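Local coordinates for ABC transporter, substrate binding protein (Polyamine) (Agrobacterium tumefaciens, PDB 4EUO), which binds gamma-aminobutyric acid as the periplasmic substrate-binding component of an ABC transporter, probably delivering it to the membrane permease for uptake, at residues 18-23 and 245-250; 3-8 and 14-19; 114-117 and 121-124; 146-151 and 218-223; 44-47 and 51-54. One frame throughout, in Å; residues are numbered along the deposited sequence.

Contact 1: residues 18-23 and 245-250; sequences AAWAEK and ALATSA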
# COMPACT_ATOMS: atom_id res chain seq x y z
N ALA A 18 7.54 0.87 15.72
CA ALA A 18 7.06 0.56 17.06
C ALA A 18 6.67 -0.90 17.19
O ALA A 18 6.95 -1.52 18.22
CB ALA A 18 5.86 1.44 17.40
N ALA A 19 5.99 -1.46 16.18
CA ALA A 19 5.50 -2.84 16.25
C ALA A 19 6.56 -3.91 16.11
O ALA A 19 6.38 -5.02 16.62
CB ALA A 19 4.41 -3.07 15.22
N TRP A 20 7.65 -3.64 15.34
CA TRP A 20 8.63 -4.66 14.97
C TRP A 20 10.04 -4.47 15.47
O TRP A 20 10.74 -5.47 15.67
CB TRP A 20 8.65 -4.78 13.42
CG TRP A 20 7.33 -5.15 12.80
CD1 TRP A 20 6.24 -5.70 13.42
CD2 TRP A 20 6.97 -5.03 11.41
NE1 TRP A 20 5.22 -5.91 12.52
CE2 TRP A 20 5.66 -5.53 11.27
CE3 TRP A 20 7.63 -4.53 10.26
CZ2 TRP A 20 4.99 -5.55 10.03
CZ3 TRP A 20 6.98 -4.59 9.05
CH2 TRP A 20 5.67 -5.07 8.94
N ALA A 21 10.54 -3.23 15.52
CA ALA A 21 11.96 -3.03 15.79
C ALA A 21 12.51 -3.52 17.10
O ALA A 21 13.49 -4.27 17.08
CB ALA A 21 12.37 -1.59 15.53
N GLU A 22 11.83 -3.23 18.22
CA GLU A 22 12.31 -3.73 19.51
C GLU A 22 12.14 -5.22 19.65
O GLU A 22 13.02 -5.87 20.22
CB GLU A 22 11.70 -3.00 20.67
CG GLU A 22 12.44 -1.70 20.91
CD GLU A 22 12.03 -0.96 22.16
OE1 GLU A 22 12.94 -0.45 22.86
OE2 GLU A 22 10.82 -0.90 22.46
N LYS A 23 11.05 -5.78 19.12
CA LYS A 23 10.84 -7.22 19.17
C LYS A 23 12.03 -7.92 18.50
O LYS A 23 12.54 -8.90 19.05
CB LYS A 23 9.54 -7.61 18.44
CG LYS A 23 8.26 -7.44 19.26
CD LYS A 23 7.03 -7.85 18.43
CE LYS A 23 5.71 -7.51 19.07
NZ LYS A 23 5.44 -6.02 19.11
N ALA A 245 10.61 -13.11 9.37
CA ALA A 245 9.91 -14.11 10.18
C ALA A 245 9.28 -13.42 11.40
O ALA A 245 8.14 -13.74 11.77
CB ALA A 245 10.90 -15.18 10.63
N LEU A 246 9.98 -12.47 12.01
CA LEU A 246 9.48 -11.75 13.15
C LEU A 246 8.32 -10.81 12.74
O LEU A 246 7.25 -10.83 13.36
CB LEU A 246 10.64 -10.98 13.82
CG LEU A 246 10.31 -10.13 15.07
CD1 LEU A 246 9.66 -8.77 14.72
CD2 LEU A 246 9.53 -10.89 16.14
N ALA A 247 8.55 -9.98 11.72
CA ALA A 247 7.55 -8.98 11.31
C ALA A 247 6.21 -9.59 10.90
O ALA A 247 5.16 -8.93 11.02
CB ALA A 247 8.11 -8.17 10.16
N THR A 248 6.26 -10.82 10.38
CA THR A 248 5.07 -11.51 9.91
C THR A 248 4.49 -12.49 10.93
O THR A 248 3.48 -13.16 10.63
CB THR A 248 5.27 -12.18 8.56
OG1 THR A 248 6.26 -13.21 8.69
CG2 THR A 248 5.68 -11.19 7.48
N SER A 249 5.08 -12.53 12.15
CA SER A 249 4.54 -13.39 13.21
C SER A 249 3.25 -12.75 13.78
O SER A 249 2.95 -11.57 13.57
CB SER A 249 5.59 -13.66 14.27
OG SER A 249 5.99 -12.49 14.94
N ALA A 250 2.46 -13.55 14.51
CA ALA A 250 1.13 -13.16 14.93
C ALA A 250 1.04 -11.92 15.76
O ALA A 250 0.26 -11.03 15.42
CB ALA A 250 0.43 -14.32 15.64
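W20 and L246-A247 make an apolar contact between the middle of helix 10-28 and the last turn of helix 237-247. The indole of W20 lies flat against A247, whose methyl carbon CB stands 3.6 Å from the centroid of the six-membered ring and only 13° off its normal, a CH-pi contact over the face. With CG anti to the carbonyl carbon (chi1 -59°), the indole leaves its own helix and is carried across to that methyl. The carbonyl of A247 also lies close: O is 3.4 Å from W20 NE1, but the angle is too poor for a hydrogen bond. Both groups have other partners, since NE1 makes a weak bond to A252 O and A247 O accepts from Q253 NE2, each on helix 250-260. In type II periplasmic binding proteins such as this one, each lobe is assembled from distant parts of the chain. Here 221 residues separate the two segments, and the contact joins the returning chain to the helix of the first beta-alpha-beta unit. Beside the indole, L246 CB points toward helix 10-28. L246 CD1 reaches W20 O at 3.6 Å and K23 CB at 3.9 Å, and CD2 also touches K23 CB. The rest of the lysine leads away, bending at its end so that K23 NZ donates to A19 O at 2.8 Å, while D255 takes the same ammonium group in a salt bridge. Just past the end of helix 237-247, S249 OG donates to L246 O at 2.6 Å, in the carbonyl plane and on a lone pair; S249 N donates to the same oxygen.

Contact 2: residues 3-8 and 14-19; sequences LVFSSW and DAQKAA. With ABU (gamma-amino-butanoic acid), chain E.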
# COMPACT_ATOMS: atom_id res chain seq x y z
N LEU A 3 20.68 -3.91 10.94
CA LEU A 3 19.82 -4.25 9.81
C LEU A 3 19.07 -2.98 9.42
O LEU A 3 18.63 -2.25 10.30
CB LEU A 3 18.82 -5.33 10.24
CG LEU A 3 17.89 -5.82 9.16
CD1 LEU A 3 18.31 -7.15 8.67
CD2 LEU A 3 16.46 -5.86 9.65
N VAL A 4 18.91 -2.73 8.10
CA VAL A 4 18.20 -1.55 7.63
C VAL A 4 16.85 -1.97 7.01
O VAL A 4 16.82 -2.81 6.10
CB VAL A 4 19.03 -0.74 6.62
CG1 VAL A 4 18.22 0.44 6.09
CG2 VAL A 4 20.34 -0.25 7.25
N PHE A 5 15.78 -1.36 7.51
CA PHE A 5 14.41 -1.57 7.03
C PHE A 5 13.93 -0.35 6.30
O PHE A 5 13.97 0.74 6.86
CB PHE A 5 13.50 -1.92 8.22
CG PHE A 5 12.04 -2.04 7.86
CD1 PHE A 5 11.59 -3.07 7.05
CD2 PHE A 5 11.12 -1.11 8.31
CE1 PHE A 5 10.23 -3.18 6.71
CE2 PHE A 5 9.76 -1.23 7.96
CZ PHE A 5 9.34 -2.27 7.19
N SER A 6 13.51 -0.53 5.03
CA SER A 6 12.98 0.56 4.23
C SER A 6 11.48 0.41 4.07
O SER A 6 10.99 -0.67 3.74
CB SER A 6 13.61 0.56 2.84
OG SER A 6 13.01 1.55 2.00
N SER A 7 10.76 1.50 4.27
CA SER A 7 9.30 1.50 4.10
C SER A 7 8.85 2.87 3.58
O SER A 7 9.65 3.61 3.01
CB SER A 7 8.60 1.01 5.37
OG SER A 7 7.22 0.81 5.11
N TRP A 8 7.57 3.19 3.76
CA TRP A 8 6.94 4.28 3.07
C TRP A 8 6.94 5.58 3.84
O TRP A 8 6.27 6.53 3.42
CB TRP A 8 5.50 3.82 2.70
CG TRP A 8 5.55 2.65 1.77
CD1 TRP A 8 5.64 1.33 2.12
CD2 TRP A 8 5.64 2.69 0.34
NE1 TRP A 8 5.79 0.55 0.99
CE2 TRP A 8 5.81 1.36 -0.11
CE3 TRP A 8 5.64 3.74 -0.60
CZ2 TRP A 8 5.91 1.04 -1.47
CZ3 TRP A 8 5.77 3.42 -1.95
CH2 TRP A 8 5.87 2.08 -2.37
N ASP A 14 6.62 4.77 11.06
CA ASP A 14 6.77 4.93 12.52
C ASP A 14 6.03 3.83 13.25
O ASP A 14 6.51 3.31 14.25
CB ASP A 14 6.18 6.27 12.95
CG ASP A 14 7.01 7.47 12.55
OD1 ASP A 14 8.17 7.27 12.09
OD2 ASP A 14 6.49 8.60 12.66
N ALA A 15 4.84 3.45 12.76
CA ALA A 15 4.07 2.38 13.38
C ALA A 15 4.73 1.02 13.19
O ALA A 15 4.71 0.17 14.10
CB ALA A 15 2.66 2.36 12.80
N GLN A 16 5.31 0.75 11.98
CA GLN A 16 6.04 -0.50 11.77
C GLN A 16 7.27 -0.55 12.70
O GLN A 16 7.60 -1.63 13.22
CB GLN A 16 6.45 -0.67 10.32
CG GLN A 16 5.23 -0.89 9.40
CD GLN A 16 5.65 -0.87 7.95
OE1 GLN A 16 6.28 0.09 7.52
NE2 GLN A 16 5.28 -1.90 7.18
N LYS A 17 7.93 0.58 12.90
CA LYS A 17 9.09 0.66 13.81
C LYS A 17 8.65 0.30 15.23
O LYS A 17 9.27 -0.58 15.84
CB LYS A 17 9.67 2.06 13.77
CG LYS A 17 10.82 2.26 14.78
CD LYS A 17 11.29 3.69 14.75
CE LYS A 17 12.28 4.02 15.85
NZ LYS A 17 12.81 5.40 15.71
N ALA A 18 7.54 0.87 15.72
CA ALA A 18 7.06 0.56 17.06
C ALA A 18 6.67 -0.90 17.19
O ALA A 18 6.95 -1.52 18.22
CB ALA A 18 5.86 1.44 17.40
N ALA A 19 5.99 -1.46 16.18
CA ALA A 19 5.50 -2.84 16.25
C ALA A 19 6.56 -3.91 16.11
O ALA A 19 6.38 -5.02 16.62
CB ALA A 19 4.41 -3.07 15.22
N ABU E . 1.82 0.64 -0.43
CD ABU E . 0.97 1.03 0.70
CB ABU E . 1.68 1.98 1.63
CG ABU E . 0.79 2.32 2.78
C ABU E . 1.31 3.37 3.73
O ABU E . 0.44 3.97 4.53
OXT ABU E . 2.55 3.80 3.71
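Q16, on helix 10-28, reaches across to F5 of strand 3-6 and S7 just beyond it. Q16 CB meets the rim of the phenyl ring, 4.1 Å from F5 CE2. Beyond CG, which lies anti to the carbonyl carbon (chi1 -68°), the chain runs extended, and Q16 CD comes 4.0 Å from F5 CZ, the amide plane turned 71° from that of the ring. OE1 then does two things. Q16 OE1 lies at the ring edge in the plane of F5, 3.7 Å from F5 CE2, and it accepts a hydrogen bond from S7 OG at 2.7 Å, taken in the carbonyl plane on a lone pair. The other tip atom, NE2, donates to D58 OD2, so both ends of the buried amide are engaged and its rotation is fixed. D58 gives its second oxygen to NE1 of the pocket residue W8; D58 thus belongs to the second shell of the ligand pocket, and Q16, which holds it, lies one layer further out. One face of the W8 indole carries the bound gamma-aminobutyric acid, with the ligand N 4.0 Å above the ring plane and displaced toward the rim; W8 CB is 3.1 Å from the ligand OXT. The contact ties the first strand to the helix of the beta-alpha-beta unit formed by strand 3-6, helix 10-28 and strand 32-35. Strand 3-6 is paired in parallel with strands 32-35 and 56-60, and helix 250-260 packs against A15 and A19 of helix 10-28.

Contact 3: residues 114-117 and 121-124; sequences ACPK and DLFD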
# COMPACT_ATOMS: atom_id res chain seq x y z
N ALA A 114 -19.86 18.76 0.36
CA ALA A 114 -20.25 17.36 0.53
C ALA A 114 -19.07 16.45 0.21
O ALA A 114 -18.36 16.70 -0.78
CB ALA A 114 -21.40 17.03 -0.43
N CYS A 115 -18.91 15.39 1.01
CA CYS A 115 -17.86 14.40 0.70
C CYS A 115 -18.36 13.45 -0.37
O CYS A 115 -19.43 12.87 -0.20
CB CYS A 115 -17.48 13.61 1.93
SG CYS A 115 -16.56 14.56 3.14
N PRO A 116 -17.54 13.16 -1.38
CA PRO A 116 -17.90 12.10 -2.33
C PRO A 116 -17.95 10.76 -1.59
O PRO A 116 -17.09 10.48 -0.73
CB PRO A 116 -16.75 12.10 -3.34
CG PRO A 116 -16.07 13.41 -3.19
CD PRO A 116 -16.27 13.81 -1.73
N LYS A 117 -18.98 9.95 -1.87
CA LYS A 117 -19.17 8.68 -1.22
C LYS A 117 -18.69 7.57 -2.16
O LYS A 117 -18.13 6.56 -1.69
CB LYS A 117 -20.67 8.49 -0.90
CG LYS A 117 -20.95 7.26 -0.03
CD LYS A 117 -22.45 7.09 0.27
CE LYS A 117 -23.32 7.34 -0.93
NZ LYS A 117 -23.18 6.29 -1.97
N ASP A 121 -18.96 9.63 -7.60
CA ASP A 121 -18.97 10.98 -7.03
C ASP A 121 -17.61 11.65 -7.17
O ASP A 121 -17.51 12.84 -7.52
CB ASP A 121 -19.31 10.94 -5.54
CG ASP A 121 -20.70 10.43 -5.17
OD1 ASP A 121 -21.61 10.47 -6.05
OD2 ASP A 121 -20.87 10.01 -4.02
N LEU A 122 -16.53 10.87 -6.88
CA LEU A 122 -15.19 11.45 -6.92
C LEU A 122 -14.83 11.90 -8.33
O LEU A 122 -14.04 12.84 -8.49
CB LEU A 122 -14.19 10.39 -6.40
CG LEU A 122 -12.76 10.87 -6.23
CD1 LEU A 122 -12.67 12.06 -5.25
CD2 LEU A 122 -11.87 9.76 -5.78
N PHE A 123 -15.44 11.30 -9.34
CA PHE A 123 -15.21 11.67 -10.72
C PHE A 123 -16.23 12.71 -11.23
O PHE A 123 -16.19 13.04 -12.41
CB PHE A 123 -15.16 10.43 -11.62
CG PHE A 123 -13.82 9.73 -11.59
CD1 PHE A 123 -12.93 9.84 -12.65
CD2 PHE A 123 -13.45 8.96 -10.50
CE1 PHE A 123 -11.68 9.22 -12.61
CE2 PHE A 123 -12.20 8.32 -10.46
CZ PHE A 123 -11.33 8.45 -11.52
N ASP A 124 -17.08 13.26 -10.34
CA ASP A 124 -18.10 14.23 -10.77
C ASP A 124 -17.70 15.61 -10.25
O ASP A 124 -18.02 15.96 -9.12
CB ASP A 124 -19.49 13.80 -10.28
CG ASP A 124 -20.63 14.61 -10.88
OD1 ASP A 124 -20.40 15.77 -11.24
OD2 ASP A 124 -21.77 14.07 -10.95
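P116 and K117 fold back on D121 and L122 where the loop after strand 96-107 leads into helix 119-122, in the second lobe of the type II periplasmic binding protein fold. The loop is also tied down covalently, as C115 forms a disulfide with C107 at the end of strand 96-107. The apolar part of the contact belongs to the proline. P116 CB sits against D121 CB at 3.6 Å and lies 3.8 Å from L122 N, while P116 CG approaches L122 CD1 at 4.2 Å, the two side chains crossing at a slant. Both P116 and L122 also pack on F196 of strand 196-200. The polar part rests on D121. With CG anti to the carbonyl carbon (chi1 -64°), its carboxylate swings back over the start of the helix, and its own backbone N bonds to S118 OG. K117 NZ stays 4.8 Å from D121 OD2, too far for a salt bridge, though the opposite charges probably attract. K117 CB touches that oxygen at 3.5 Å, and K117 N donates to it at 2.9 Å, with an N-H...O angle of 156°, on the anti lone pair of D121 OD2.

Contact 4: residues 146-151 and 218-223; sequences ALLADG and WAQNIT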
# COMPACT_ATOMS: atom_id res chain seq x y z
N ALA A 146 -11.18 4.56 -11.78
CA ALA A 146 -11.75 5.23 -12.95
C ALA A 146 -12.75 4.30 -13.65
O ALA A 146 -13.84 4.74 -14.06
CB ALA A 146 -10.62 5.60 -13.91
N LEU A 147 -12.43 3.01 -13.78
CA LEU A 147 -13.31 2.07 -14.44
C LEU A 147 -14.57 1.87 -13.63
O LEU A 147 -15.67 1.85 -14.21
CB LEU A 147 -12.56 0.75 -14.69
CG LEU A 147 -11.48 0.84 -15.78
CD1 LEU A 147 -10.49 -0.29 -15.66
CD2 LEU A 147 -12.10 0.91 -17.19
N LEU A 148 -14.45 1.75 -12.30
CA LEU A 148 -15.63 1.62 -11.44
C LEU A 148 -16.48 2.86 -11.53
O LEU A 148 -17.71 2.73 -11.60
CB LEU A 148 -15.23 1.39 -9.99
CG LEU A 148 -14.49 0.07 -9.71
CD1 LEU A 148 -13.75 0.14 -8.38
CD2 LEU A 148 -15.43 -1.13 -9.76
N ALA A 149 -15.88 4.04 -11.54
CA ALA A 149 -16.61 5.31 -11.66
C ALA A 149 -17.33 5.36 -13.00
O ALA A 149 -18.39 6.02 -13.09
CB ALA A 149 -15.65 6.46 -11.56
N ASP A 150 -16.79 4.68 -14.03
CA ASP A 150 -17.36 4.64 -15.38
C ASP A 150 -18.37 3.49 -15.54
O ASP A 150 -18.78 3.21 -16.67
CB ASP A 150 -16.27 4.58 -16.45
CG ASP A 150 -16.74 5.01 -17.81
OD1 ASP A 150 -17.49 6.03 -17.89
OD2 ASP A 150 -16.29 4.42 -18.80
N GLY A 151 -18.73 2.82 -14.46
CA GLY A 151 -19.79 1.82 -14.50
C GLY A 151 -19.36 0.37 -14.65
O GLY A 151 -20.23 -0.50 -14.68
N TRP A 218 -15.85 3.81 2.49
CA TRP A 218 -15.36 2.49 2.11
C TRP A 218 -16.17 1.90 0.95
O TRP A 218 -15.99 0.71 0.62
CB TRP A 218 -15.43 1.54 3.31
CG TRP A 218 -14.48 1.92 4.40
CD1 TRP A 218 -14.73 2.77 5.46
CD2 TRP A 218 -13.17 1.40 4.60
NE1 TRP A 218 -13.63 2.81 6.29
CE2 TRP A 218 -12.66 1.96 5.79
CE3 TRP A 218 -12.38 0.47 3.90
CZ2 TRP A 218 -11.39 1.65 6.28
CZ3 TRP A 218 -11.13 0.15 4.39
CH2 TRP A 218 -10.64 0.76 5.54
N ALA A 219 -17.02 2.72 0.29
CA ALA A 219 -17.82 2.20 -0.81
C ALA A 219 -16.93 1.80 -2.00
O ALA A 219 -16.22 2.62 -2.57
CB ALA A 219 -18.86 3.24 -1.25
N GLN A 220 -17.01 0.53 -2.39
CA GLN A 220 -16.15 -0.06 -3.44
C GLN A 220 -14.66 0.15 -3.11
O GLN A 220 -13.85 0.34 -4.00
CB GLN A 220 -16.47 0.43 -4.85
CG GLN A 220 -17.92 0.12 -5.28
CD GLN A 220 -18.13 0.68 -6.65
OE1 GLN A 220 -17.96 1.87 -6.92
NE2 GLN A 220 -18.46 -0.19 -7.61
N ASN A 221 -14.30 0.11 -1.83
CA ASN A 221 -12.88 0.30 -1.45
C ASN A 221 -12.07 -0.76 -2.20
O ASN A 221 -12.53 -1.88 -2.37
CB ASN A 221 -12.70 0.23 0.05
CG ASN A 221 -12.92 -1.12 0.66
OD1 ASN A 221 -11.97 -1.91 0.84
ND2 ASN A 221 -14.18 -1.41 1.10
N ILE A 222 -10.85 -0.39 -2.64
CA ILE A 222 -10.05 -1.26 -3.49
C ILE A 222 -8.91 -1.82 -2.68
O ILE A 222 -8.03 -1.07 -2.23
CB ILE A 222 -9.56 -0.47 -4.70
CG1 ILE A 222 -10.75 0.09 -5.52
CG2 ILE A 222 -8.62 -1.35 -5.57
CD1 ILE A 222 -10.28 1.20 -6.47
N THR A 223 -8.90 -3.15 -2.50
CA THR A 223 -7.87 -3.77 -1.66
C THR A 223 -6.64 -4.16 -2.43
O THR A 223 -6.67 -4.41 -3.65
CB THR A 223 -8.38 -5.05 -0.97
OG1 THR A 223 -8.68 -6.03 -1.96
CG2 THR A 223 -9.60 -4.80 -0.17
O HOH W 1 -18.82 0.34 -10.59
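L148 and Q220 meet twice over, once through side chains and once through a water that joins the end of a helix to the corner of a strand. The water donates to L148 O at 2.8 Å and accepts from Q220 NE2 at 3.0 Å. Alongside this bridge the leucine and glutamine side chains slide past each other in opposite directions, with L148 CD2 3.8 Å from Q220 NE2 and L148 CB 4.1 Å from Q220 OE1. Q220 is also unusual in its backbone: as the third residue of a type II turn from W218 to N221 it adopts left-handed helical angles (phi 55°, psi 35°). From there Q220 CB points toward helix 142-149, and the chain, extended beyond CG, runs beside L148 to bring NE2 near its CD2. The turn is gripped at W218 O, which accepts from N221 N and from N221 ND2, the latter at 2.8 Å and almost straight. Further along the strand, L148 CD1 and I222 CD1 reach toward each other tip to tip, 4.1 Å apart. A Schellman motif with G151 in its positive-phi position ends the helix, and G151 N donates to L148 O, the carbonyl that holds the water. Helix 142-149 thus packs on strand 215-229 within the second lobe. V290 of strand 289-291 touches both L148 and Q220, I222 pairs through its backbone with F103 of strand 96-107, and helix 162-170 packs against A146, L147 and A149.

Contact 5: residues 44-47 and 51-54; sequences KAMV and GVTW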
# COMPACT_ATOMS: atom_id res chain seq x y z
N LYS A 44 16.73 -0.92 -7.38
CA LYS A 44 17.45 -1.46 -8.51
C LYS A 44 18.87 -0.88 -8.57
O LYS A 44 19.82 -1.64 -8.83
CB LYS A 44 16.70 -1.12 -9.80
CG LYS A 44 17.41 -1.60 -11.09
CD LYS A 44 16.60 -1.06 -12.29
CE LYS A 44 17.40 -0.96 -13.58
NZ LYS A 44 17.29 -2.20 -14.39
N ALA A 45 19.04 0.42 -8.34
CA ALA A 45 20.38 1.00 -8.40
C ALA A 45 21.32 0.38 -7.38
O ALA A 45 22.49 0.12 -7.71
CB ALA A 45 20.32 2.51 -8.22
N MET A 46 20.86 0.13 -6.15
CA MET A 46 21.76 -0.45 -5.14
C MET A 46 22.09 -1.88 -5.42
O MET A 46 23.23 -2.34 -5.17
CB MET A 46 21.26 -0.17 -3.69
CG MET A 46 19.95 -0.90 -3.32
SD MET A 46 19.46 -0.65 -1.61
CE MET A 46 19.13 1.15 -1.59
N VAL A 47 21.15 -2.62 -6.00
CA VAL A 47 21.41 -4.00 -6.39
C VAL A 47 22.46 -4.00 -7.51
O VAL A 47 23.46 -4.75 -7.41
CB VAL A 47 20.10 -4.70 -6.83
CG1 VAL A 47 20.41 -6.03 -7.53
CG2 VAL A 47 19.19 -4.94 -5.63
N GLY A 51 25.77 -2.55 -3.88
CA GLY A 51 25.84 -1.67 -2.74
C GLY A 51 24.53 -1.65 -1.98
O GLY A 51 24.03 -0.58 -1.62
N VAL A 52 23.97 -2.84 -1.73
CA VAL A 52 22.68 -2.90 -1.06
C VAL A 52 22.79 -2.36 0.34
O VAL A 52 23.63 -2.83 1.13
CB VAL A 52 22.10 -4.32 -1.09
CG1 VAL A 52 20.85 -4.41 -0.22
CG2 VAL A 52 21.79 -4.72 -2.52
N THR A 53 21.97 -1.37 0.65
CA THR A 53 21.95 -0.79 1.98
C THR A 53 20.59 -0.95 2.66
O THR A 53 20.43 -0.55 3.80
CB THR A 53 22.40 0.65 1.96
OG1 THR A 53 21.48 1.41 1.20
CG2 THR A 53 23.82 0.80 1.41
N TRP A 54 19.60 -1.48 1.94
CA TRP A 54 18.27 -1.79 2.50
C TRP A 54 18.21 -3.29 2.60
O TRP A 54 18.29 -3.95 1.59
CB TRP A 54 17.18 -1.28 1.55
CG TRP A 54 17.06 0.20 1.39
CD1 TRP A 54 17.69 1.17 2.13
CD2 TRP A 54 16.26 0.88 0.42
NE1 TRP A 54 17.30 2.42 1.69
CE2 TRP A 54 16.44 2.27 0.62
CE3 TRP A 54 15.43 0.45 -0.64
CZ2 TRP A 54 15.80 3.23 -0.18
CZ3 TRP A 54 14.78 1.41 -1.41
CH2 TRP A 54 14.97 2.78 -1.19
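M46 reaches from helix 40-48 to W54, placing its terminal methyl on the indole while its sulfur lies beside the backbone of T53 and W54. M46 CE sits 3.6 Å from the centroid of the W54 five-membered ring and 14° off its normal, a CH-pi contact squarely over one face, and M46 SD stands 4.3 Å from that centroid in an oblique Met-aromatic arrangement. The bend at chi3 (64°) turns CE from the line of the chain onto the ring. M46 SD also accepts two weak hydrogen bonds, from T53 N at 3.5 Å and from W54 N. The contact lies in the loop leading from helix 40-48 into strand 56-60, in the first lobe of the type II periplasmic binding protein fold, where strand 56-60 pairs in parallel with strand 3-6. W54 NE1 bonds to D35 OD2, and the indole packs on V4 and S6 of strand 3-6. A stronger backbone bond runs from G51 N back to M46 O, five residues earlier, at 2.9 Å, just past the end of the helix. Apolar packing fills in around these bonds: V52 CG1 touches M46 SD at 4.2 Å, and the valines V47 and V52 lie side by side, pointing the same way, their CG2 atoms 4.1 Å apart and both residues resting on P231.

How the contacts relate
The five contacts fall into two groups, one in each lobe, with the ligand between. Contacts 1 and 2 share A18 and A19 of helix 10-28 and touch directly, W20 CZ3 lying 3.8 Å from F5 CZ. Contact 5 joins this group through strand 3-6: S6 CB is 3.6 Å from W54 CD2. In the other lobe contacts 3 and 4 meet where F123 CD2 packs on A149 CB at 3.5 Å. Contacts 2 and 4 reach the same sheet, although their centres are 30 Å apart. Contact 2 alone holds a pocket residue, W8; the side chains of W20 and I222 stay about 11 and 12 Å from the gamma-aminobutyric acid.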